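Local coordinates for protein kojibiose phosphorylase (Gut metagenome, PDB 6W0P) that is a carbohydrate-active enzyme of glycoside hydrolase family 65, pairing an N-terminal beta-sandwich domain with a helical-barrel catalytic domain and a small C-terminal domain, at residues T58-I63 with V251-D256; N37-T42 with H326-T331; E101-N106 with F128-N133; I137-S142 with I157-D162; D477-M482 with I584-D589. All coordinates share one frame; numbering follows the deposited sequence.

In the fold
Contacts 1, 3 and 4 lie inside the N-terminal beta-sandwich domain, contact 2 joins that domain to the catalytic domain, and contact 5 lies between two loops of the catalytic domain. Contacts 1 and 2 adjoin, with centres 10 Å apart: strands 40-42 and 58-60 are sheet neighbours, and Tyr39 OH probably hydrogen-bonds to Asn253 O at 2.8 Å. Contacts 3 and 4, centres 11 Å apart, share the pairing of strands 123-132 and 135-145. Strand 245-256 of contact 1 runs beside strand 152-161 of contact 4 in the same large sheet, although the contacts' centres are 29 Å apart. Contact 5 stands apart, its centre 33 Å from that of contact 2.

Contact 1: residues T58-I63 with V251-D256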
# COMPACT_ATOMS: atom_id res chain seq x y z
N THR A 58 28.89 -11.06 5.95
CA THR A 58 29.25 -12.45 5.59
C THR A 58 27.94 -13.19 5.32
O THR A 58 27.10 -13.21 6.24
CB THR A 58 30.08 -13.13 6.70
OG1 THR A 58 31.18 -12.29 7.05
CG2 THR A 58 30.58 -14.49 6.28
N TYR A 59 27.75 -13.74 4.13
CA TYR A 59 26.48 -14.42 3.80
C TYR A 59 26.76 -15.78 3.20
O TYR A 59 27.80 -15.96 2.58
CB TYR A 59 25.66 -13.56 2.85
CG TYR A 59 25.74 -12.09 3.16
CD1 TYR A 59 24.94 -11.53 4.15
CD2 TYR A 59 26.61 -11.26 2.47
CE1 TYR A 59 24.98 -10.17 4.41
CE2 TYR A 59 26.67 -9.90 2.74
CZ TYR A 59 25.85 -9.35 3.71
OH TYR A 59 25.89 -8.02 3.97
N PHE A 60 25.79 -16.67 3.39
CA PHE A 60 25.74 -18.03 2.83
C PHE A 60 24.46 -18.14 2.00
O PHE A 60 23.39 -17.82 2.54
CB PHE A 60 25.78 -19.07 3.94
CG PHE A 60 27.06 -19.02 4.75
CD1 PHE A 60 28.16 -19.77 4.37
CD2 PHE A 60 27.16 -18.19 5.86
CE1 PHE A 60 29.35 -19.71 5.10
CE2 PHE A 60 28.34 -18.13 6.59
CZ PHE A 60 29.43 -18.90 6.22
N ASN A 61 24.59 -18.54 0.73
CA ASN A 61 23.46 -18.61 -0.23
C ASN A 61 22.40 -19.53 0.39
O ASN A 61 22.74 -20.71 0.63
CB ASN A 61 23.98 -19.07 -1.59
CG ASN A 61 23.16 -18.61 -2.77
OD1 ASN A 61 21.94 -18.79 -2.79
ND2 ASN A 61 23.82 -18.04 -3.76
N GLY A 62 21.21 -19.02 0.68
CA GLY A 62 20.06 -19.83 1.15
C GLY A 62 19.95 -19.87 2.67
O GLY A 62 19.06 -20.56 3.19
N ILE A 63 20.83 -19.17 3.38
CA ILE A 63 20.75 -19.01 4.86
C ILE A 63 20.03 -17.69 5.12
O ILE A 63 20.58 -16.65 4.78
CB ILE A 63 22.14 -19.07 5.51
CG1 ILE A 63 22.71 -20.49 5.49
CG2 ILE A 63 22.08 -18.50 6.91
CD1 ILE A 63 21.85 -21.55 6.19
N VAL A 251 39.66 -21.49 7.85
CA VAL A 251 38.23 -21.51 8.28
C VAL A 251 37.46 -22.55 7.43
O VAL A 251 37.73 -22.64 6.24
CB VAL A 251 37.61 -20.11 8.17
CG1 VAL A 251 36.17 -20.07 8.64
CG2 VAL A 251 38.44 -19.08 8.92
N THR A 252 36.58 -23.31 8.07
CA THR A 252 35.56 -24.18 7.42
C THR A 252 34.20 -23.86 8.04
O THR A 252 34.11 -23.79 9.25
CB THR A 252 35.96 -25.66 7.48
OG1 THR A 252 37.15 -25.81 6.71
CG2 THR A 252 34.87 -26.57 6.95
N ASN A 253 33.20 -23.58 7.19
CA ASN A 253 31.81 -23.28 7.58
C ASN A 253 30.95 -24.37 6.95
O ASN A 253 31.02 -24.53 5.69
CB ASN A 253 31.43 -21.86 7.17
CG ASN A 253 32.25 -20.81 7.89
OD1 ASN A 253 32.24 -20.74 9.11
ND2 ASN A 253 32.99 -20.01 7.15
N ILE A 254 30.25 -25.16 7.77
CA ILE A 254 29.32 -26.22 7.28
C ILE A 254 27.90 -25.79 7.64
O ILE A 254 27.61 -25.63 8.85
CB ILE A 254 29.67 -27.61 7.84
CG1 ILE A 254 31.13 -27.99 7.61
CG2 ILE A 254 28.74 -28.65 7.23
CD1 ILE A 254 31.52 -28.13 6.14
N ILE A 255 27.05 -25.64 6.64
CA ILE A 255 25.66 -25.14 6.81
C ILE A 255 24.70 -26.31 6.57
O ILE A 255 25.06 -27.23 5.82
CB ILE A 255 25.36 -23.95 5.88
CG1 ILE A 255 25.33 -24.36 4.41
CG2 ILE A 255 26.34 -22.83 6.12
CD1 ILE A 255 24.84 -23.28 3.49
N ASP A 256 23.54 -26.27 7.22
CA ASP A 256 22.39 -27.15 6.91
C ASP A 256 21.18 -26.25 6.64
O ASP A 256 20.55 -25.77 7.62
CB ASP A 256 22.11 -28.17 8.02
CG ASP A 256 20.92 -29.05 7.72
OD1 ASP A 256 20.56 -29.16 6.52
OD2 ASP A 256 20.34 -29.59 8.67
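Ile255 carries the apolar part of this contact by using two branches at once. With chi1 at 68°, its CG2 lies beside the backbone N, at the Phe60 ring, while the extended CG1-CD1 branch reaches Ile63. CG2 lies over one face of the Phe60 ring, 4.0 Å from CD1 of Phe60, while CD1 of Ile255 meets Ile63 CG1, also at 4.0 Å. A branched aliphatic residue suits this place because it can fill the angle between a ring and a second isoleucine.

The amide contact is of a different kind. Asn253 CB approaches Phe60 CE1 obliquely at 3.6 Å, and ND2 of Asn253 reaches the ring edge in its plane, the amide and ring planes standing 74° apart. The polar end of Asn253 is held by Ser213, to whose OG its OD1 is hydrogen-bonded.

Within residues 58-63, Ile63 N donates to Phe60 O at 3.0 Å, closing a type II beta turn whose third residue, Gly62, readily adopts the positive phi required.

Among the neighbours, Leu211 of strand 210-217 touches both Phe60 and Ile255, Ser40 of strand 40-42 flanks Phe60, and helix 263-277 covers Ile254, whose CB points away from the turn.

Contact 2: residues N37-T42 with H326-T331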
# COMPACT_ATOMS: atom_id res chain seq x y z
N ASN A 37 32.06 -17.19 -3.55
CA ASN A 37 32.32 -18.51 -4.17
C ASN A 37 30.98 -19.23 -4.33
O ASN A 37 31.01 -20.46 -4.35
CB ASN A 37 33.38 -19.29 -3.39
CG ASN A 37 32.99 -19.65 -1.97
OD1 ASN A 37 31.89 -19.33 -1.51
ND2 ASN A 37 33.88 -20.33 -1.25
N GLU A 38 29.89 -18.46 -4.53
CA GLU A 38 28.46 -18.89 -4.69
C GLU A 38 27.91 -19.43 -3.36
O GLU A 38 26.82 -18.99 -2.94
CB GLU A 38 28.28 -20.00 -5.73
CG GLU A 38 26.81 -20.33 -5.96
CD GLU A 38 26.54 -21.67 -6.60
OE1 GLU A 38 27.11 -21.92 -7.69
OE2 GLU A 38 25.73 -22.46 -6.03
N TYR A 39 28.62 -20.37 -2.74
CA TYR A 39 28.24 -20.95 -1.43
C TYR A 39 28.20 -19.84 -0.39
O TYR A 39 27.32 -19.84 0.48
CB TYR A 39 29.26 -22.00 -1.02
CG TYR A 39 29.08 -22.61 0.35
CD1 TYR A 39 28.14 -23.62 0.57
CD2 TYR A 39 29.90 -22.23 1.39
CE1 TYR A 39 28.01 -24.21 1.82
CE2 TYR A 39 29.78 -22.81 2.65
CZ TYR A 39 28.85 -23.82 2.85
OH TYR A 39 28.77 -24.40 4.08
N SER A 40 29.17 -18.94 -0.46
CA SER A 40 29.42 -17.91 0.57
C SER A 40 29.93 -16.63 -0.10
O SER A 40 30.49 -16.70 -1.21
CB SER A 40 30.38 -18.43 1.61
OG SER A 40 31.68 -18.63 1.05
N GLY A 41 29.74 -15.50 0.57
CA GLY A 41 30.36 -14.23 0.19
C GLY A 41 30.72 -13.40 1.40
O GLY A 41 30.00 -13.48 2.42
N THR A 42 31.76 -12.58 1.26
CA THR A 42 32.13 -11.59 2.29
C THR A 42 32.35 -10.25 1.62
O THR A 42 33.08 -10.21 0.62
CB THR A 42 33.36 -12.03 3.09
OG1 THR A 42 34.44 -12.20 2.17
CG2 THR A 42 33.10 -13.32 3.83
N HIS A 326 28.73 -20.73 -9.85
CA HIS A 326 29.53 -21.64 -10.71
C HIS A 326 28.96 -23.07 -10.71
O HIS A 326 29.69 -23.96 -11.15
CB HIS A 326 31.01 -21.58 -10.31
CG HIS A 326 31.31 -22.16 -8.96
ND1 HIS A 326 31.19 -21.43 -7.80
CD2 HIS A 326 31.75 -23.39 -8.59
CE1 HIS A 326 31.54 -22.19 -6.77
NE2 HIS A 326 31.88 -23.40 -7.22
N GLY A 327 27.72 -23.27 -10.27
CA GLY A 327 27.07 -24.59 -10.28
C GLY A 327 27.44 -25.39 -9.05
O GLY A 327 27.45 -26.64 -9.13
N PHE A 328 27.73 -24.74 -7.93
CA PHE A 328 28.07 -25.45 -6.67
C PHE A 328 26.85 -26.18 -6.12
O PHE A 328 27.03 -27.24 -5.52
CB PHE A 328 28.61 -24.50 -5.60
CG PHE A 328 29.04 -25.22 -4.35
CD1 PHE A 328 30.23 -25.93 -4.32
CD2 PHE A 328 28.24 -25.21 -3.21
CE1 PHE A 328 30.63 -26.62 -3.18
CE2 PHE A 328 28.64 -25.91 -2.08
CZ PHE A 328 29.83 -26.60 -2.06
N ASP A 329 25.64 -25.62 -6.29
CA ASP A 329 24.44 -26.10 -5.57
C ASP A 329 23.16 -25.80 -6.34
O ASP A 329 22.80 -24.64 -6.50
CB ASP A 329 24.35 -25.46 -4.19
CG ASP A 329 23.29 -26.07 -3.27
OD1 ASP A 329 22.37 -26.75 -3.78
OD2 ASP A 329 23.39 -25.85 -2.06
N PRO A 330 22.38 -26.84 -6.73
CA PRO A 330 21.12 -26.65 -7.46
C PRO A 330 19.97 -26.09 -6.61
O PRO A 330 18.86 -26.00 -7.15
CB PRO A 330 20.74 -28.07 -7.93
CG PRO A 330 21.39 -28.99 -6.90
CD PRO A 330 22.64 -28.26 -6.45
N THR A 331 20.22 -25.78 -5.33
CA THR A 331 19.29 -25.01 -4.45
C THR A 331 19.84 -23.59 -4.22
O THR A 331 19.31 -22.89 -3.33
CB THR A 331 19.02 -25.77 -3.14
OG1 THR A 331 20.23 -25.85 -2.37
CG2 THR A 331 18.49 -27.17 -3.38
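Glu38 places one carboxylate oxygen among three successive backbone N-H groups of residues 326-328. His326 N donates to OE1 of Glu38 at 3.0 Å along the anti lone pair, with an N-H...O angle of 162°. Phe328 N reaches the same OE1 at 2.9 Å from the syn side, 32° out of the carboxylate plane. A weak bond from Gly327 N is added. Glutamate fits here because its extended chain is long enough to carry an acceptor into this bend, and the second oxygen, OE2, accepts from Asn332.

Each segment is also braced from within. Asn37 OD1 accepts from Ser40 N at 2.9 Å in an Asx motif, and Asp329 OD1 takes Thr331 N at 2.8 Å in an Asx turn, while Asp329 OD2 forms a salt bridge with Lys257.

Further out, the His326 ring presents CE1 edge-on to Asn37 O at 3.0 Å, and Glu38 CB lies near its ND1. Tyr39 and Phe328 run side by side, pointing the same way, with CD1 of Tyr39 3.5 Å from CE2 of Phe328 and their planes inclined at 71°.

The contact thus joins the two large domains. Residues 37-42 enter strand 40-42, the middle of a three-stranded sheet, with Ser40 and Thr42 touching Leu145 of strand 135-145; residues 326-331 follow helix 308-324, and Pro330 packs on helix 365-376.

Contact 3: residues E101-N106 with F128-N133; sequences EELDLN and FTWLTN
Glu101 divides its carboxylate between Trp130 and Thr132, tying an edge strand of one sheet of the beta-sandwich to strand 123-132 of the other. Trp130 NE1 donates to Glu101 OE1 at 3.2 Å, from well above the carboxylate plane (69°), and Thr132 OG1 donates to Glu101 OE2 at 2.8 Å. The extended glutamate chain gives the reach to serve both.

Beside these bonds the indole is sandwiched: Leu103 CD1 makes a CH-pi contact 3.6 Å from the centroid of its five-membered ring, and Thr132 CG2 lies over the opposite face. Leucine's fork is well used, since CD2 of Leu103 meets the edge of Phe128 at CE1, 3.8 Å away. Leu105 CD1 sits over the Phe128 face, 4.3 Å from the ring centroid.

In the second shell, Ile96 touches both Leu103 and Trp130, Phe113 touches Leu105 and Phe128, and His98 ND1 is hydrogen-bonded to Thr132 OG1. Between the two leucines, Asp104 shapes the loop with an Asx turn, its OD1 accepting from Asn106 N at 3.2 Å.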
# COMPACT_ATOMS: atom_id res chain seq x y z
N GLU A 101 47.26 0.51 22.80
CA GLU A 101 46.65 1.17 21.61
C GLU A 101 46.10 0.09 20.68
O GLU A 101 46.89 -0.80 20.27
CB GLU A 101 47.66 2.06 20.87
CG GLU A 101 47.09 2.67 19.61
CD GLU A 101 48.09 3.45 18.77
OE1 GLU A 101 47.69 3.88 17.66
OE2 GLU A 101 49.25 3.63 19.21
N GLU A 102 44.79 0.11 20.41
CA GLU A 102 44.13 -0.87 19.51
C GLU A 102 44.22 -0.36 18.07
O GLU A 102 43.93 0.82 17.83
CB GLU A 102 42.66 -1.15 19.86
CG GLU A 102 42.13 -2.35 19.07
CD GLU A 102 40.69 -2.77 19.30
OE1 GLU A 102 40.04 -2.20 20.22
OE2 GLU A 102 40.23 -3.70 18.59
N LEU A 103 44.60 -1.23 17.14
CA LEU A 103 44.56 -0.92 15.69
C LEU A 103 43.11 -0.64 15.26
O LEU A 103 42.24 -1.54 15.41
CB LEU A 103 45.18 -2.06 14.88
CG LEU A 103 45.26 -1.84 13.37
CD1 LEU A 103 46.11 -0.64 13.01
CD2 LEU A 103 45.80 -3.08 12.69
N ASP A 104 42.86 0.57 14.78
CA ASP A 104 41.57 1.03 14.20
C ASP A 104 41.89 2.21 13.28
O ASP A 104 42.33 3.26 13.81
CB ASP A 104 40.60 1.45 15.31
CG ASP A 104 39.29 2.01 14.78
OD1 ASP A 104 39.12 2.00 13.54
OD2 ASP A 104 38.45 2.45 15.60
N LEU A 105 41.72 2.04 11.96
CA LEU A 105 42.24 3.04 10.97
C LEU A 105 41.39 4.31 11.00
O LEU A 105 41.85 5.29 10.44
CB LEU A 105 42.27 2.42 9.57
CG LEU A 105 43.29 1.30 9.36
CD1 LEU A 105 43.37 0.93 7.88
CD2 LEU A 105 44.66 1.67 9.89
N ASN A 106 40.22 4.31 11.64
CA ASN A 106 39.40 5.54 11.87
C ASN A 106 40.01 6.40 12.99
O ASN A 106 39.68 7.58 13.03
CB ASN A 106 37.94 5.18 12.18
CG ASN A 106 37.01 6.38 12.20
OD1 ASN A 106 36.89 7.10 11.21
ND2 ASN A 106 36.36 6.61 13.33
N PHE A 128 49.24 -1.72 5.10
CA PHE A 128 49.37 -0.35 5.67
C PHE A 128 50.44 -0.37 6.76
O PHE A 128 50.78 -1.46 7.29
CB PHE A 128 48.01 0.14 6.17
CG PHE A 128 47.33 -0.83 7.09
CD1 PHE A 128 47.57 -0.79 8.45
CD2 PHE A 128 46.47 -1.80 6.60
CE1 PHE A 128 46.97 -1.71 9.30
CE2 PHE A 128 45.87 -2.71 7.45
CZ PHE A 128 46.14 -2.68 8.80
N THR A 129 51.01 0.79 7.05
CA THR A 129 52.00 0.93 8.15
C THR A 129 51.34 1.68 9.31
O THR A 129 50.91 2.83 9.14
CB THR A 129 53.32 1.53 7.65
OG1 THR A 129 53.79 0.67 6.60
CG2 THR A 129 54.34 1.63 8.76
N TRP A 130 51.26 1.01 10.45
CA TRP A 130 50.71 1.52 11.74
C TRP A 130 51.82 2.28 12.46
O TRP A 130 52.85 1.64 12.80
CB TRP A 130 50.21 0.34 12.56
CG TRP A 130 49.47 0.69 13.80
CD1 TRP A 130 48.91 1.89 14.15
CD2 TRP A 130 49.14 -0.22 14.86
NE1 TRP A 130 48.28 1.79 15.35
CE2 TRP A 130 48.40 0.51 15.81
CE3 TRP A 130 49.41 -1.57 15.08
CZ2 TRP A 130 47.92 -0.09 16.98
CZ3 TRP A 130 48.95 -2.15 16.24
CH2 TRP A 130 48.21 -1.42 17.17
N LEU A 131 51.64 3.59 12.64
CA LEU A 131 52.53 4.46 13.45
C LEU A 131 51.95 4.49 14.87
O LEU A 131 51.03 5.25 15.13
CB LEU A 131 52.63 5.84 12.80
CG LEU A 131 52.77 5.85 11.27
CD1 LEU A 131 53.00 7.27 10.77
CD2 LEU A 131 53.89 4.93 10.79
N THR A 132 52.44 3.59 15.72
CA THR A 132 51.97 3.37 17.10
C THR A 132 53.16 3.55 18.05
O THR A 132 54.08 2.69 18.02
CB THR A 132 51.29 2.01 17.27
OG1 THR A 132 51.22 1.74 18.68
CG2 THR A 132 52.00 0.89 16.52
N ASN A 133 53.12 4.62 18.86
CA ASN A 133 54.16 5.06 19.83
C ASN A 133 55.48 5.23 19.08
O ASN A 133 55.57 6.17 18.26
CB ASN A 133 54.21 4.12 21.04
CG ASN A 133 52.96 4.25 21.88
OD1 ASN A 133 52.29 5.28 21.84
ND2 ASN A 133 52.61 3.20 22.60

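Contact 4: residues I137-S142 with I157-D162; sequences IKIIIS and ISFESD
Ile139 turns CG1 beside its backbone N (chi1 -50°) and bends again at chi2 (-57°), which brings CD1 round to the Phe159 ring. Phe159 likewise swings CG beside its own N, and the two side chains lie alongside, pointing the same way, with CD1 of Ile139 a close 3.3 Å from CD1 of Phe159.

They are cross-strand neighbours in a beta hairpin, strands 135-145 and 152-161, within the ten-stranded antiparallel sheet of the beta-sandwich. Ile139 and Phe159 form a non-hydrogen-bonded pair, flanked by two hydrogen-bonded ones. In the first, Lys138 N donates to Glu160 O and Glu160 N to Lys138 O, both at 2.8 Å. In the second, Ile140 N meets Ser158 O at 3.1 Å, and Ser158 N reaches Ile140 O at 3.0 Å in a nearly straight bond (172°).

The sheet face bearing Ile137, Ile139, Ile141, Ile157, Phe159 and Ser161 turns inward; Ile167 of strand 165-174 and Leu239 of strand 230-239, in the facing sheet, cover Ile137 and Phe159, and large apolar residues suit such an interior. Leu239 also touches Ser161, whose OG is hydrogen-bonded to Ile163 O. The other face carries Lys138, Glu160 and Ser158, with Ile140 among them. There Lys138 and Glu160 hold opposite charges too far apart for a salt bridge, and Ser158 OG rests 3.4 Å from Ile140 CB. Beside that hydroxyl, a water donates to Lys138 O at 2.9 Å.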
# COMPACT_ATOMS: atom_id res chain seq x y z
N ILE A 137 54.85 -0.43 12.31
CA ILE A 137 54.51 -1.85 12.02
C ILE A 137 53.77 -1.94 10.67
O ILE A 137 52.63 -1.43 10.54
CB ILE A 137 53.71 -2.45 13.18
CG1 ILE A 137 54.23 -1.97 14.54
CG2 ILE A 137 53.70 -3.97 13.07
CD1 ILE A 137 53.57 -2.62 15.72
N LYS A 138 54.43 -2.54 9.69
CA LYS A 138 53.83 -2.87 8.37
C LYS A 138 52.96 -4.12 8.53
O LYS A 138 53.47 -5.18 8.93
CB LYS A 138 54.94 -3.02 7.33
CG LYS A 138 54.46 -2.81 5.90
CD LYS A 138 55.35 -3.50 4.89
CE LYS A 138 54.72 -3.59 3.51
NZ LYS A 138 55.53 -4.48 2.66
N ILE A 139 51.65 -3.95 8.32
CA ILE A 139 50.62 -5.03 8.43
C ILE A 139 50.23 -5.42 7.01
O ILE A 139 49.83 -4.51 6.25
CB ILE A 139 49.35 -4.55 9.16
CG1 ILE A 139 49.64 -3.84 10.49
CG2 ILE A 139 48.36 -5.70 9.32
CD1 ILE A 139 50.42 -4.66 11.44
N ILE A 140 50.28 -6.71 6.68
CA ILE A 140 49.66 -7.22 5.42
C ILE A 140 48.59 -8.23 5.82
O ILE A 140 48.95 -9.19 6.50
CB ILE A 140 50.71 -7.85 4.48
CG1 ILE A 140 51.96 -6.99 4.31
CG2 ILE A 140 50.07 -8.19 3.15
CD1 ILE A 140 53.13 -7.73 3.66
N ILE A 141 47.34 -7.99 5.43
CA ILE A 141 46.20 -8.92 5.69
C ILE A 141 45.69 -9.42 4.34
O ILE A 141 45.22 -8.62 3.52
CB ILE A 141 45.11 -8.25 6.53
CG1 ILE A 141 45.70 -7.75 7.85
CG2 ILE A 141 43.93 -9.18 6.75
CD1 ILE A 141 44.74 -6.97 8.70
N SER A 142 45.82 -10.73 4.13
CA SER A 142 45.51 -11.41 2.86
C SER A 142 44.33 -12.36 3.10
O SER A 142 44.29 -12.96 4.19
CB SER A 142 46.74 -12.11 2.34
OG SER A 142 47.82 -11.18 2.22
N ILE A 157 47.96 -13.11 7.99
CA ILE A 157 48.32 -11.83 8.66
C ILE A 157 49.83 -11.86 8.93
O ILE A 157 50.29 -12.79 9.62
CB ILE A 157 47.51 -11.65 9.96
CG1 ILE A 157 46.01 -11.86 9.74
CG2 ILE A 157 47.80 -10.29 10.57
CD1 ILE A 157 45.24 -12.11 11.01
N SER A 158 50.54 -10.88 8.38
CA SER A 158 51.98 -10.64 8.64
C SER A 158 52.20 -9.28 9.31
O SER A 158 51.49 -8.30 9.00
CB SER A 158 52.75 -10.75 7.37
OG SER A 158 52.70 -9.52 6.68
N PHE A 159 53.19 -9.22 10.20
CA PHE A 159 53.60 -8.02 10.97
C PHE A 159 55.09 -7.77 10.68
O PHE A 159 55.87 -8.75 10.70
CB PHE A 159 53.35 -8.26 12.46
CG PHE A 159 51.91 -8.50 12.85
CD1 PHE A 159 51.08 -7.44 13.18
CD2 PHE A 159 51.40 -9.78 12.95
CE1 PHE A 159 49.77 -7.66 13.57
CE2 PHE A 159 50.09 -10.00 13.33
CZ PHE A 159 49.28 -8.94 13.65
N GLU A 160 55.47 -6.54 10.36
CA GLU A 160 56.92 -6.20 10.27
C GLU A 160 57.15 -4.87 10.98
O GLU A 160 56.78 -3.82 10.40
CB GLU A 160 57.42 -6.16 8.83
CG GLU A 160 58.93 -5.93 8.76
CD GLU A 160 59.59 -6.21 7.41
OE1 GLU A 160 58.94 -6.86 6.56
OE2 GLU A 160 60.74 -5.76 7.22
N SER A 161 57.75 -4.92 12.17
CA SER A 161 58.08 -3.75 13.02
C SER A 161 59.48 -3.24 12.69
O SER A 161 60.37 -4.08 12.48
CB SER A 161 57.98 -4.10 14.48
OG SER A 161 57.99 -2.92 15.27
N ASP A 162 59.66 -1.92 12.64
CA ASP A 162 61.01 -1.29 12.47
C ASP A 162 61.79 -1.36 13.80
O ASP A 162 63.00 -1.18 13.74
CB ASP A 162 60.92 0.13 11.89
CG ASP A 162 60.27 1.18 12.79
OD1 ASP A 162 59.66 0.79 13.83
OD2 ASP A 162 60.38 2.39 12.45
O HOH W 1 54.10 -7.45 7.16

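Contact 5: residues D477-M482 with I584-D589; sequences DEFKLM and IIKQPD
Asp477 OD1 is gripped from both faces of its carboxylate plane: Lys586 N donates from one, at 2.9 Å and almost straight (176°), and Phe479 N from the other, at 3.0 Å. Asp477 N donates a hydrogen bond to Asp589 OD2 at 2.8 Å, so one short acidic residue both accepts from and donates to residues 584-589. A buried water donates to Asp477 OD2 and Ile584 O and accepts from Lys480 NZ; Gln548 also donates to that OD2, and NZ is hydrogen-bonded to Tyr580 O of the same chain as well. Next to it the packing is close. Lys586 CB stands over the centre of the Phe479 ring, 3.5 Å from the centroid, in a CH-pi contact, while Ile584 O lies at the ring edge; a lysine suits this spot because its aliphatic part can cover an aromatic face before its charge begins.

The Phe479 N bond makes an Asx turn, laid within a type I beta turn from Asp477 to Lys480, and both segments are loops leading to helices of the catalytic domain.

The partly exposed margin is looser. Glu478 OE1 and Lys586 NZ, 4.3 Å apart, are beyond a salt bridge, and NZ pairs instead with Glu620. Beyond the turn, Met482 packs on Tyr580 of the second subunit.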
# COMPACT_ATOMS: atom_id res chain seq x y z
N ASP A 477 7.62 -2.78 -17.55
CA ASP A 477 7.48 -1.31 -17.38
C ASP A 477 6.61 -1.09 -16.14
O ASP A 477 5.38 -1.21 -16.23
CB ASP A 477 6.87 -0.59 -18.59
CG ASP A 477 6.50 0.86 -18.29
OD1 ASP A 477 7.13 1.41 -17.38
OD2 ASP A 477 5.56 1.43 -18.94
N GLU A 478 7.24 -0.79 -15.02
CA GLU A 478 6.52 -0.67 -13.73
C GLU A 478 5.75 0.64 -13.67
O GLU A 478 5.08 0.85 -12.64
CB GLU A 478 7.51 -0.79 -12.57
CG GLU A 478 8.23 -2.11 -12.59
CD GLU A 478 9.15 -2.32 -11.41
OE1 GLU A 478 9.28 -1.41 -10.60
OE2 GLU A 478 9.67 -3.41 -11.30
N PHE A 479 5.79 1.46 -14.71
CA PHE A 479 5.05 2.73 -14.75
C PHE A 479 3.64 2.50 -15.29
O PHE A 479 2.93 3.48 -15.43
CB PHE A 479 5.84 3.78 -15.54
CG PHE A 479 7.14 4.19 -14.89
CD1 PHE A 479 7.44 3.87 -13.57
CD2 PHE A 479 8.04 4.98 -15.60
CE1 PHE A 479 8.63 4.28 -12.99
CE2 PHE A 479 9.22 5.41 -15.01
CZ PHE A 479 9.52 5.04 -13.71
N LYS A 480 3.24 1.25 -15.51
CA LYS A 480 1.87 0.89 -15.99
C LYS A 480 1.26 -0.17 -15.08
O LYS A 480 1.71 -1.35 -15.15
CB LYS A 480 1.91 0.45 -17.46
CG LYS A 480 1.93 1.61 -18.43
CD LYS A 480 0.64 2.41 -18.43
CE LYS A 480 0.84 3.84 -18.86
NZ LYS A 480 1.93 4.51 -18.10
N LEU A 481 0.27 0.23 -14.29
CA LEU A 481 -0.33 -0.56 -13.17
C LEU A 481 -1.82 -0.84 -13.41
O LEU A 481 -2.57 0.10 -13.68
CB LEU A 481 -0.11 0.22 -11.87
CG LEU A 481 -0.89 -0.28 -10.65
CD1 LEU A 481 -0.57 -1.74 -10.35
CD2 LEU A 481 -0.61 0.59 -9.44
N MET A 482 -2.23 -2.11 -13.29
CA MET A 482 -3.64 -2.56 -13.40
C MET A 482 -4.11 -2.23 -14.82
O MET A 482 -5.24 -1.71 -15.02
CB MET A 482 -4.57 -1.88 -12.38
CG MET A 482 -4.27 -2.23 -10.92
SD MET A 482 -4.48 -3.96 -10.50
CE MET A 482 -6.14 -4.27 -11.12
N ILE A 584 5.45 7.80 -20.24
CA ILE A 584 6.87 7.63 -19.81
C ILE A 584 6.99 6.19 -19.34
O ILE A 584 6.17 5.76 -18.51
CB ILE A 584 7.22 8.61 -18.68
CG1 ILE A 584 7.05 10.08 -19.10
CG2 ILE A 584 8.62 8.34 -18.18
CD1 ILE A 584 6.92 11.01 -17.93
N ILE A 585 8.02 5.49 -19.83
CA ILE A 585 8.26 4.04 -19.62
C ILE A 585 9.54 3.88 -18.79
O ILE A 585 10.54 4.62 -19.03
CB ILE A 585 8.34 3.33 -20.98
CG1 ILE A 585 6.98 3.33 -21.68
CG2 ILE A 585 8.89 1.93 -20.86
CD1 ILE A 585 7.11 3.23 -23.18
N LYS A 586 9.50 2.96 -17.83
CA LYS A 586 10.65 2.74 -16.93
C LYS A 586 11.74 1.98 -17.68
O LYS A 586 12.90 2.35 -17.56
CB LYS A 586 10.19 1.99 -15.69
CG LYS A 586 11.26 1.74 -14.64
CD LYS A 586 10.68 0.92 -13.51
CE LYS A 586 11.70 0.40 -12.52
NZ LYS A 586 12.15 1.55 -11.72
N GLN A 587 11.38 0.94 -18.41
CA GLN A 587 12.38 -0.03 -18.91
C GLN A 587 11.74 -0.80 -20.06
O GLN A 587 10.54 -0.69 -20.29
CB GLN A 587 12.84 -0.93 -17.77
CG GLN A 587 11.74 -1.85 -17.22
CD GLN A 587 12.15 -2.51 -15.91
OE1 GLN A 587 11.99 -1.93 -14.85
NE2 GLN A 587 12.65 -3.73 -15.98
N PRO A 588 12.52 -1.58 -20.81
CA PRO A 588 11.97 -2.35 -21.92
C PRO A 588 10.75 -3.18 -21.51
O PRO A 588 10.81 -3.93 -20.55
CB PRO A 588 13.15 -3.23 -22.34
CG PRO A 588 14.35 -2.40 -21.96
CD PRO A 588 13.97 -1.74 -20.65
N ASP A 589 9.66 -3.03 -22.26
CA ASP A 589 8.44 -3.85 -22.10
C ASP A 589 8.20 -4.55 -23.45
O ASP A 589 8.61 -5.71 -23.59
CB ASP A 589 7.32 -2.96 -21.55
CG ASP A 589 6.18 -3.71 -20.91
OD1 ASP A 589 5.60 -4.56 -21.63
OD2 ASP A 589 5.87 -3.44 -19.70
O HOH W 2 4.46 3.91 -18.96
O HOH W 3 3.76 -2.57 -17.87